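PDB 1R6V: subtilisin-like serine protease from Fervidobacterium pennivorans, which degrades keratin into peptides as a subtilisin-like serine protease of the S8 family, allowing the bacterium to grow on native feathers. Local coordinates for residues Ser556-Lys561 against Trp666-Gln671; Met530-Gln535 against Val625-Glu630. The protein carries 1 engineered substitution. One frame throughout, in Å; residues are numbered along the deposited sequence.

Overall arrangement
Following the chain from its N terminus, the propeptide and the subtilisin-like catalytic domain come first and take no part in the segment pairs treated here, which lie in the C-terminal beta-sandwich region. Contact 2 joins 530-535, the loop leading into strand 535-543 of the first sandwich, to the hairpin 625-630 of the second, closing a loop whose ends are 90 residues apart. Contact 1 starts inside that loop, at 556-561, and ends beyond it at the C-terminal 666-671, 105 residues on, so the two cross rather than nest. Their centres are about 8 Å apart. Strands 558-562 and 619-627 are sheet neighbours, and Glu532 OE2 reaches Thr667 N.

Contact 1. Residues Ser556-Lys561 against Trp666-Gln671; sequences STLQVK and WTIFGQ
In the second beta-sandwich domain, the residues leading into strand 558-562, of one sheet, meet strand 666-669, of the other, and the C-terminal residues that follow. Ser556 carries the junction with two hydrogen bonds. Its backbone N donates to Gly670 O at 3.0 Å, lying in the carbonyl plane, while Phe669 N donates to Ser556 OG at 2.8 Å, almost straight with an N-H...O angle of 175°. The hydroxyl is placed for this by a chi1 of 54°, which sets OG between the backbone N and the carbonyl carbon. There it also packs 3.3 Å from Ile668 CB. Water 1, 2.7 Å from Ser556 OG, takes a weak bond from Gly670 N, so the hydroxyl is gripped by both protein and solvent. An alanine here would probably leave the buried Phe669 N without its acceptor and water 1 without one of its protein partners. Gly670 has a positive phi of 78°, a value that favours glycine. Outside the two segments, the ring of Phe669 meets Phe554 edge-to-face, and Ile668 O accepts a hydrogen bond from Tyr17 OH of the propeptide. Deeper between the layers, where Ile605 of strand 604-610 touches both, the side chains of Leu558 and Ile668 cross at about a right angle, with Leu558 CD2 4.0 Å from Ile668 CG2.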
ATOM      1  N   SER A 556     -23.032 -17.838  -2.418  1.00 20.72           N
ATOM      2  CA  SER A 556     -22.408 -19.049  -2.937  1.00 19.78           C
ATOM      3  C   SER A 556     -23.345 -20.244  -2.800  1.00 19.98           C
ATOM      4  O   SER A 556     -24.386 -20.167  -2.147  1.00 21.13           O
ATOM      5  CB  SER A 556     -21.119 -19.346  -2.164  1.00 19.63           C
ATOM      6  OG  SER A 556     -21.385 -19.405  -0.772  1.00 21.57           O
ATOM      7  N   THR A 557     -22.956 -21.345  -3.427  1.00 20.01           N
ATOM      8  CA  THR A 557     -23.716 -22.582  -3.347  1.00 21.82           C
ATOM      9  C   THR A 557     -22.740 -23.667  -2.929  1.00 20.10           C
ATOM     10  O   THR A 557     -21.578 -23.667  -3.340  1.00 20.03           O
ATOM     11  CB  THR A 557     -24.362 -22.966  -4.696  1.00 20.65           C
ATOM     12  OG1 THR A 557     -23.363 -23.034  -5.717  1.00 22.81           O
ATOM     13  CG2 THR A 557     -25.418 -21.942  -5.079  1.00 24.75           C
ATOM     14  N   LEU A 558     -23.214 -24.583  -2.096  1.00 20.62           N
ATOM     15  CA  LEU A 558     -22.370 -25.676  -1.628  1.00 21.72           C
ATOM     16  C   LEU A 558     -23.218 -26.895  -1.352  1.00 21.09           C
ATOM     17  O   LEU A 558     -24.162 -26.833  -0.575  1.00 20.32           O
ATOM     18  CB  LEU A 558     -21.646 -25.287  -0.337  1.00 21.84           C
ATOM     19  CG  LEU A 558     -20.797 -26.382   0.322  1.00 23.93           C
ATOM     20  CD1 LEU A 558     -19.670 -26.784  -0.617  1.00 23.00           C
ATOM     21  CD2 LEU A 558     -20.224 -25.873   1.638  1.00 24.63           C
ATOM     22  N   GLN A 559     -22.878 -28.000  -2.001  1.00 21.92           N
ATOM     23  CA  GLN A 559     -23.591 -29.251  -1.786  1.00 23.30           C
ATOM     24  C   GLN A 559     -22.560 -30.333  -1.511  1.00 21.61           C
ATOM     25  O   GLN A 559     -21.444 -30.269  -2.016  1.00 22.13           O
ATOM     26  CB  GLN A 559     -24.418 -29.632  -3.021  1.00 26.22           C
ATOM     27  CG  GLN A 559     -25.563 -28.663  -3.341  1.00 32.63           C
ATOM     28  CD  GLN A 559     -26.366 -29.089  -4.561  1.00 37.27           C
ATOM     29  OE1 GLN A 559     -25.799 -29.375  -5.620  1.00 40.78           O
ATOM     30  NE2 GLN A 559     -27.692 -29.124  -4.423  1.00 39.65           N
ATOM     31  N   VAL A 560     -22.922 -31.314  -0.691  1.00 21.80           N
ATOM     32  CA  VAL A 560     -22.016 -32.418  -0.413  1.00 22.00           C
ATOM     33  C   VAL A 560     -22.790 -33.735  -0.469  1.00 20.72           C
ATOM     34  O   VAL A 560     -23.898 -33.832   0.048  1.00 18.80           O
ATOM     35  CB  VAL A 560     -21.322 -32.291   0.970  1.00 24.04           C
ATOM     36  CG1 VAL A 560     -22.341 -32.268   2.083  1.00 26.36           C
ATOM     37  CG2 VAL A 560     -20.366 -33.454   1.156  1.00 25.86           C
ATOM     38  N   LYS A 561     -22.200 -34.733  -1.120  1.00 19.84           N
ATOM     39  CA  LYS A 561     -22.816 -36.057  -1.247  1.00 21.14           C
ATOM     40  C   LYS A 561     -21.742 -37.124  -1.010  1.00 20.58           C
ATOM     41  O   LYS A 561     -20.667 -37.049  -1.589  1.00 22.65           O
ATOM     42  CB  LYS A 561     -23.408 -36.218  -2.653  1.00 22.74           C
ATOM     43  CG  LYS A 561     -23.944 -37.610  -2.983  1.00 28.13           C
ATOM     44  CD  LYS A 561     -24.534 -37.643  -4.394  1.00 30.19           C
ATOM     45  CE  LYS A 561     -24.972 -39.050  -4.802  1.00 34.79           C
ATOM     46  NZ  LYS A 561     -25.624 -39.048  -6.148  1.00 36.45           N
ATOM     47  N   TRP A 666     -13.827 -24.706   3.957  1.00 14.48           N
ATOM     48  CA  TRP A 666     -14.567 -24.325   2.751  1.00 14.51           C
ATOM     49  C   TRP A 666     -15.124 -22.937   3.052  1.00 14.99           C
ATOM     50  O   TRP A 666     -15.787 -22.732   4.074  1.00 16.22           O
ATOM     51  CB  TRP A 666     -15.704 -25.320   2.501  1.00 15.60           C
ATOM     52  CG  TRP A 666     -15.205 -26.729   2.458  1.00 16.66           C
ATOM     53  CD1 TRP A 666     -14.981 -27.548   3.524  1.00 17.30           C
ATOM     54  CD2 TRP A 666     -14.763 -27.445   1.297  1.00 16.97           C
ATOM     55  NE1 TRP A 666     -14.420 -28.729   3.103  1.00 17.85           N
ATOM     56  CE2 TRP A 666     -14.273 -28.693   1.740  1.00 16.96           C
ATOM     57  CE3 TRP A 666     -14.727 -27.148  -0.073  1.00 17.45           C
ATOM     58  CZ2 TRP A 666     -13.755 -29.650   0.863  1.00 16.08           C
ATOM     59  CZ3 TRP A 666     -14.210 -28.097  -0.947  1.00 18.34           C
ATOM     60  CH2 TRP A 666     -13.730 -29.336  -0.471  1.00 16.35           C
ATOM     61  N   THR A 667     -14.845 -22.000   2.158  1.00 16.09           N
ATOM     62  CA  THR A 667     -15.257 -20.612   2.329  1.00 16.60           C
ATOM     63  C   THR A 667     -16.518 -20.310   1.524  1.00 17.61           C
ATOM     64  O   THR A 667     -16.511 -20.401   0.300  1.00 16.76           O
ATOM     65  CB  THR A 667     -14.091 -19.686   1.908  1.00 15.22           C
ATOM     66  OG1 THR A 667     -12.933 -20.004   2.694  1.00 16.95           O
ATOM     67  CG2 THR A 667     -14.436 -18.220   2.143  1.00 15.70           C
ATOM     68  N   ILE A 668     -17.589 -19.964   2.228  1.00 17.73           N
ATOM     69  CA  ILE A 668     -18.871 -19.670   1.596  1.00 21.38           C
ATOM     70  C   ILE A 668     -19.503 -18.391   2.145  1.00 22.04           C
ATOM     71  O   ILE A 668     -19.102 -17.878   3.198  1.00 21.17           O
ATOM     72  CB  ILE A 668     -19.859 -20.850   1.756  1.00 23.87           C
ATOM     73  CG1 ILE A 668     -20.101 -21.155   3.235  1.00 26.38           C
ATOM     74  CG2 ILE A 668     -19.317 -22.062   1.018  1.00 23.38           C
ATOM     75  CD1 ILE A 668     -18.987 -21.896   3.906  1.00 30.89           C
ATOM     76  N   PHE A 669     -20.504 -17.887   1.428  1.00 21.87           N
ATOM     77  CA  PHE A 669     -21.144 -16.635   1.810  1.00 23.43           C
ATOM     78  C   PHE A 669     -22.660 -16.680   1.992  1.00 25.08           C
ATOM     79  O   PHE A 669     -23.291 -15.654   2.246  1.00 25.15           O
ATOM     80  CB  PHE A 669     -20.751 -15.574   0.776  1.00 23.25           C
ATOM     81  CG  PHE A 669     -19.269 -15.533   0.511  1.00 20.80           C
ATOM     82  CD1 PHE A 669     -18.707 -16.296  -0.503  1.00 20.55           C
ATOM     83  CD2 PHE A 669     -18.425 -14.806   1.342  1.00 20.92           C
ATOM     84  CE1 PHE A 669     -17.321 -16.352  -0.683  1.00 21.57           C
ATOM     85  CE2 PHE A 669     -17.036 -14.852   1.174  1.00 19.63           C
ATOM     86  CZ  PHE A 669     -16.481 -15.626   0.161  1.00 20.98           C
ATOM     87  N   GLY A 670     -23.236 -17.869   1.877  1.00 24.74           N
ATOM     88  CA  GLY A 670     -24.664 -18.000   2.060  1.00 26.38           C
ATOM     89  C   GLY A 670     -25.485 -17.553   0.867  1.00 26.65           C
ATOM     90  O   GLY A 670     -24.976 -17.401  -0.237  1.00 23.82           O
ATOM     91  N   GLN A 671     -26.774 -17.346   1.097  1.00 29.97           N
ATOM     92  CA  GLN A 671     -27.660 -16.930   0.029  1.00 33.01           C
ATOM     93  C   GLN A 671     -28.583 -15.839   0.553  1.00 33.42           C
ATOM     94  O   GLN A 671     -29.233 -15.148  -0.231  1.00 34.99           O
ATOM     95  CB  GLN A 671     -28.476 -18.133  -0.456  1.00 35.42           C
ATOM     96  CG  GLN A 671     -29.000 -18.019  -1.877  1.00 39.47           C
ATOM     97  CD  GLN A 671     -27.967 -18.383  -2.928  1.00 40.17           C
ATOM     98  OE1 GLN A 671     -28.212 -18.233  -4.125  1.00 42.53           O
ATOM     99  NE2 GLN A 671     -26.814 -18.871  -2.490  1.00 40.36           N
TER
HETATM  100  O   HOH W   1     -23.187 -20.767   0.792  1.00 23.99           O

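Contact 2. Residues Met530-Gln535 against Val625-Glu630; sequences MAEERQ and VTLNGE
Asn628 meets the loop 530-535 with both its edge and its face. At the edge, ND2 donates to Ala531 O at 2.8 Å with an N-H...O angle of 167°, and the acceptor lies only 8° out of the amide plane. The amide face lies against the Arg534 guanidinium: the planes are 5° apart and Asn628 CG sits 3.6 Å above the guanidinium, over its centre, which identifies a parallel stack rather than a hydrogen bond. Water 2 adds a second acceptor for Asn628 ND2 at 3.0 Å and donates to Glu532 O, bridging the segments. Beside this polar patch, Leu627 CD2 packs 3.4 Å from Glu532 CG and also touches Ala531 CB, while the carboxylate of Glu630 lies against the same Ala531 methyl. Asn628 and Gly629 are the central residues of a type I' turn from Leu627 to Glu630, the tight connection of a beta hairpin between strands 619-627 and 630-638, so a hairpin tip of the second sandwich docks on a loop of the first. A second shell fixes the stacked groups. Arg534, bent at chi2 and chi3, folds back so that NE donates to Glu533 O at 3.0 Å, and NH1 bonds Asn555 O. Asn628 OD1 accepts from Thr557 N. The carboxylate of Glu532 points elsewhere: OE2 forms a salt bridge with Arg529 and accepts from Thr667 N.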
ATOM      1  N   MET A 530      -9.745 -21.566  -5.807  1.00 22.55           N
ATOM      2  CA  MET A 530     -10.228 -20.613  -6.803  1.00 24.33           C
ATOM      3  C   MET A 530     -11.750 -20.734  -6.919  1.00 23.62           C
ATOM      4  O   MET A 530     -12.450 -19.750  -7.161  1.00 22.92           O
ATOM      5  CB  MET A 530      -9.569 -20.885  -8.163  1.00 27.80           C
ATOM      6  CG  MET A 530      -9.889 -19.843  -9.228  1.00 33.32           C
ATOM      7  SD  MET A 530      -9.039 -20.162 -10.795  1.00 38.31           S
ATOM      8  CE  MET A 530      -7.571 -19.204 -10.563  1.00 36.72           C
ATOM      9  N   ALA A 531     -12.266 -21.944  -6.709  1.00 20.63           N
ATOM     10  CA  ALA A 531     -13.700 -22.177  -6.800  1.00 18.73           C
ATOM     11  C   ALA A 531     -14.512 -21.386  -5.775  1.00 18.49           C
ATOM     12  O   ALA A 531     -15.720 -21.222  -5.936  1.00 19.52           O
ATOM     13  CB  ALA A 531     -14.004 -23.683  -6.654  1.00 19.80           C
ATOM     14  N   GLU A 532     -13.855 -20.897  -4.726  1.00 17.02           N
ATOM     15  CA  GLU A 532     -14.536 -20.133  -3.689  1.00 17.03           C
ATOM     16  C   GLU A 532     -14.626 -18.638  -4.020  1.00 17.77           C
ATOM     17  O   GLU A 532     -15.423 -17.912  -3.423  1.00 17.89           O
ATOM     18  CB  GLU A 532     -13.824 -20.331  -2.351  1.00 18.00           C
ATOM     19  CG  GLU A 532     -13.839 -21.784  -1.907  1.00 18.85           C
ATOM     20  CD  GLU A 532     -12.887 -22.080  -0.774  1.00 19.95           C
ATOM     21  OE1 GLU A 532     -11.743 -21.575  -0.821  1.00 19.97           O
ATOM     22  OE2 GLU A 532     -13.289 -22.827   0.145  1.00 19.50           O
ATOM     23  N   GLU A 533     -13.812 -18.192  -4.961  1.00 19.21           N
ATOM     24  CA  GLU A 533     -13.811 -16.787  -5.355  1.00 22.23           C
ATOM     25  C   GLU A 533     -15.158 -16.404  -5.968  1.00 22.96           C
ATOM     26  O   GLU A 533     -15.756 -17.177  -6.710  1.00 21.99           O
ATOM     27  CB  GLU A 533     -12.695 -16.517  -6.366  1.00 25.73           C
ATOM     28  CG  GLU A 533     -12.574 -15.041  -6.752  1.00 31.73           C
ATOM     29  CD  GLU A 533     -11.611 -14.786  -7.902  1.00 35.44           C
ATOM     30  OE1 GLU A 533     -11.511 -13.613  -8.338  1.00 37.02           O
ATOM     31  OE2 GLU A 533     -10.953 -15.747  -8.368  1.00 36.85           O
ATOM     32  N   ARG A 534     -15.632 -15.206  -5.634  1.00 21.83           N
ATOM     33  CA  ARG A 534     -16.893 -14.686  -6.152  1.00 22.23           C
ATOM     34  C   ARG A 534     -16.535 -13.383  -6.871  1.00 22.75           C
ATOM     35  O   ARG A 534     -15.526 -12.758  -6.554  1.00 19.90           O
ATOM     36  CB  ARG A 534     -17.863 -14.379  -5.008  1.00 24.05           C
ATOM     37  CG  ARG A 534     -18.084 -15.499  -3.997  1.00 26.55           C
ATOM     38  CD  ARG A 534     -19.092 -16.509  -4.505  1.00 29.09           C
ATOM     39  NE  ARG A 534     -18.605 -17.146  -5.711  1.00 30.87           N
ATOM     40  CZ  ARG A 534     -19.368 -17.631  -6.679  1.00 28.23           C
ATOM     41  NH1 ARG A 534     -20.691 -17.561  -6.610  1.00 30.83           N
ATOM     42  NH2 ARG A 534     -18.789 -18.179  -7.732  1.00 30.12           N
ATOM     43  N   GLN A 535     -17.358 -12.980  -7.833  1.00 24.09           N
ATOM     44  CA  GLN A 535     -17.110 -11.750  -8.577  1.00 26.07           C
ATOM     45  C   GLN A 535     -18.387 -10.940  -8.771  1.00 25.89           C
ATOM     46  O   GLN A 535     -19.489 -11.486  -8.779  1.00 26.55           O
ATOM     47  CB  GLN A 535     -16.494 -12.065  -9.945  1.00 28.26           C
ATOM     48  CG  GLN A 535     -15.147 -12.770  -9.881  1.00 33.36           C
ATOM     49  CD  GLN A 535     -14.573 -13.046 -11.256  1.00 37.15           C
ATOM     50  OE1 GLN A 535     -15.296 -13.436 -12.177  1.00 39.94           O
ATOM     51  NE2 GLN A 535     -13.262 -12.856 -11.402  1.00 38.99           N
ATOM     52  N   VAL A 625     -17.972 -32.780  -3.358  1.00 20.58           N
ATOM     53  CA  VAL A 625     -18.426 -31.472  -2.910  1.00 21.65           C
ATOM     54  C   VAL A 625     -18.669 -30.699  -4.198  1.00 21.78           C
ATOM     55  O   VAL A 625     -17.843 -30.744  -5.113  1.00 24.65           O
ATOM     56  CB  VAL A 625     -17.336 -30.733  -2.070  1.00 21.49           C
ATOM     57  CG1 VAL A 625     -17.579 -29.220  -2.088  1.00 22.62           C
ATOM     58  CG2 VAL A 625     -17.361 -31.221  -0.631  1.00 22.65           C
ATOM     59  N   THR A 626     -19.813 -30.038  -4.294  1.00 20.59           N
ATOM     60  CA  THR A 626     -20.105 -29.219  -5.462  1.00 20.35           C
ATOM     61  C   THR A 626     -20.104 -27.806  -4.894  1.00 18.58           C
ATOM     62  O   THR A 626     -20.999 -27.417  -4.153  1.00 17.99           O
ATOM     63  CB  THR A 626     -21.477 -29.547  -6.087  1.00 22.90           C
ATOM     64  OG1 THR A 626     -21.513 -30.931  -6.461  1.00 23.15           O
ATOM     65  CG2 THR A 626     -21.685 -28.701  -7.345  1.00 21.82           C
ATOM     66  N   LEU A 627     -19.067 -27.057  -5.240  1.00 19.07           N
ATOM     67  CA  LEU A 627     -18.885 -25.702  -4.735  1.00 19.01           C
ATOM     68  C   LEU A 627     -19.030 -24.683  -5.854  1.00 18.38           C
ATOM     69  O   LEU A 627     -18.203 -24.633  -6.756  1.00 20.32           O
ATOM     70  CB  LEU A 627     -17.491 -25.606  -4.127  1.00 19.57           C
ATOM     71  CG  LEU A 627     -17.037 -24.262  -3.566  1.00 19.79           C
ATOM     72  CD1 LEU A 627     -17.986 -23.787  -2.448  1.00 21.23           C
ATOM     73  CD2 LEU A 627     -15.624 -24.458  -3.040  1.00 21.06           C
ATOM     74  N   ASN A 628     -20.072 -23.870  -5.783  1.00 20.51           N
ATOM     75  CA  ASN A 628     -20.313 -22.879  -6.824  1.00 22.04           C
ATOM     76  C   ASN A 628     -20.321 -23.532  -8.208  1.00 23.36           C
ATOM     77  O   ASN A 628     -19.823 -22.972  -9.190  1.00 23.82           O
ATOM     78  CB  ASN A 628     -19.268 -21.759  -6.732  1.00 21.11           C
ATOM     79  CG  ASN A 628     -19.376 -20.999  -5.422  1.00 20.07           C
ATOM     80  OD1 ASN A 628     -20.473 -20.649  -4.998  1.00 20.19           O
ATOM     81  ND2 ASN A 628     -18.244 -20.752  -4.769  1.00 20.23           N
ATOM     82  N   GLY A 629     -20.883 -24.739  -8.260  1.00 23.80           N
ATOM     83  CA  GLY A 629     -20.989 -25.478  -9.508  1.00 25.48           C
ATOM     84  C   GLY A 629     -19.848 -26.407  -9.871  1.00 26.53           C
ATOM     85  O   GLY A 629     -19.964 -27.214 -10.793  1.00 27.79           O
ATOM     86  N   GLU A 630     -18.743 -26.316  -9.148  1.00 25.53           N
ATOM     87  CA  GLU A 630     -17.599 -27.147  -9.451  1.00 26.54           C
ATOM     88  C   GLU A 630     -17.556 -28.397  -8.585  1.00 26.10           C
ATOM     89  O   GLU A 630     -17.684 -28.313  -7.366  1.00 23.33           O
ATOM     90  CB  GLU A 630     -16.324 -26.338  -9.253  1.00 28.43           C
ATOM     91  CG  GLU A 630     -15.080 -27.050  -9.693  1.00 34.78           C
ATOM     92  CD  GLU A 630     -13.854 -26.179  -9.562  1.00 37.97           C
ATOM     93  OE1 GLU A 630     -13.869 -25.052 -10.110  1.00 39.59           O
ATOM     94  OE2 GLU A 630     -12.881 -26.624  -8.914  1.00 38.92           O
TER
HETATM   95  O   HOH W   2     -17.557 -19.392  -2.191  1.00 18.62           O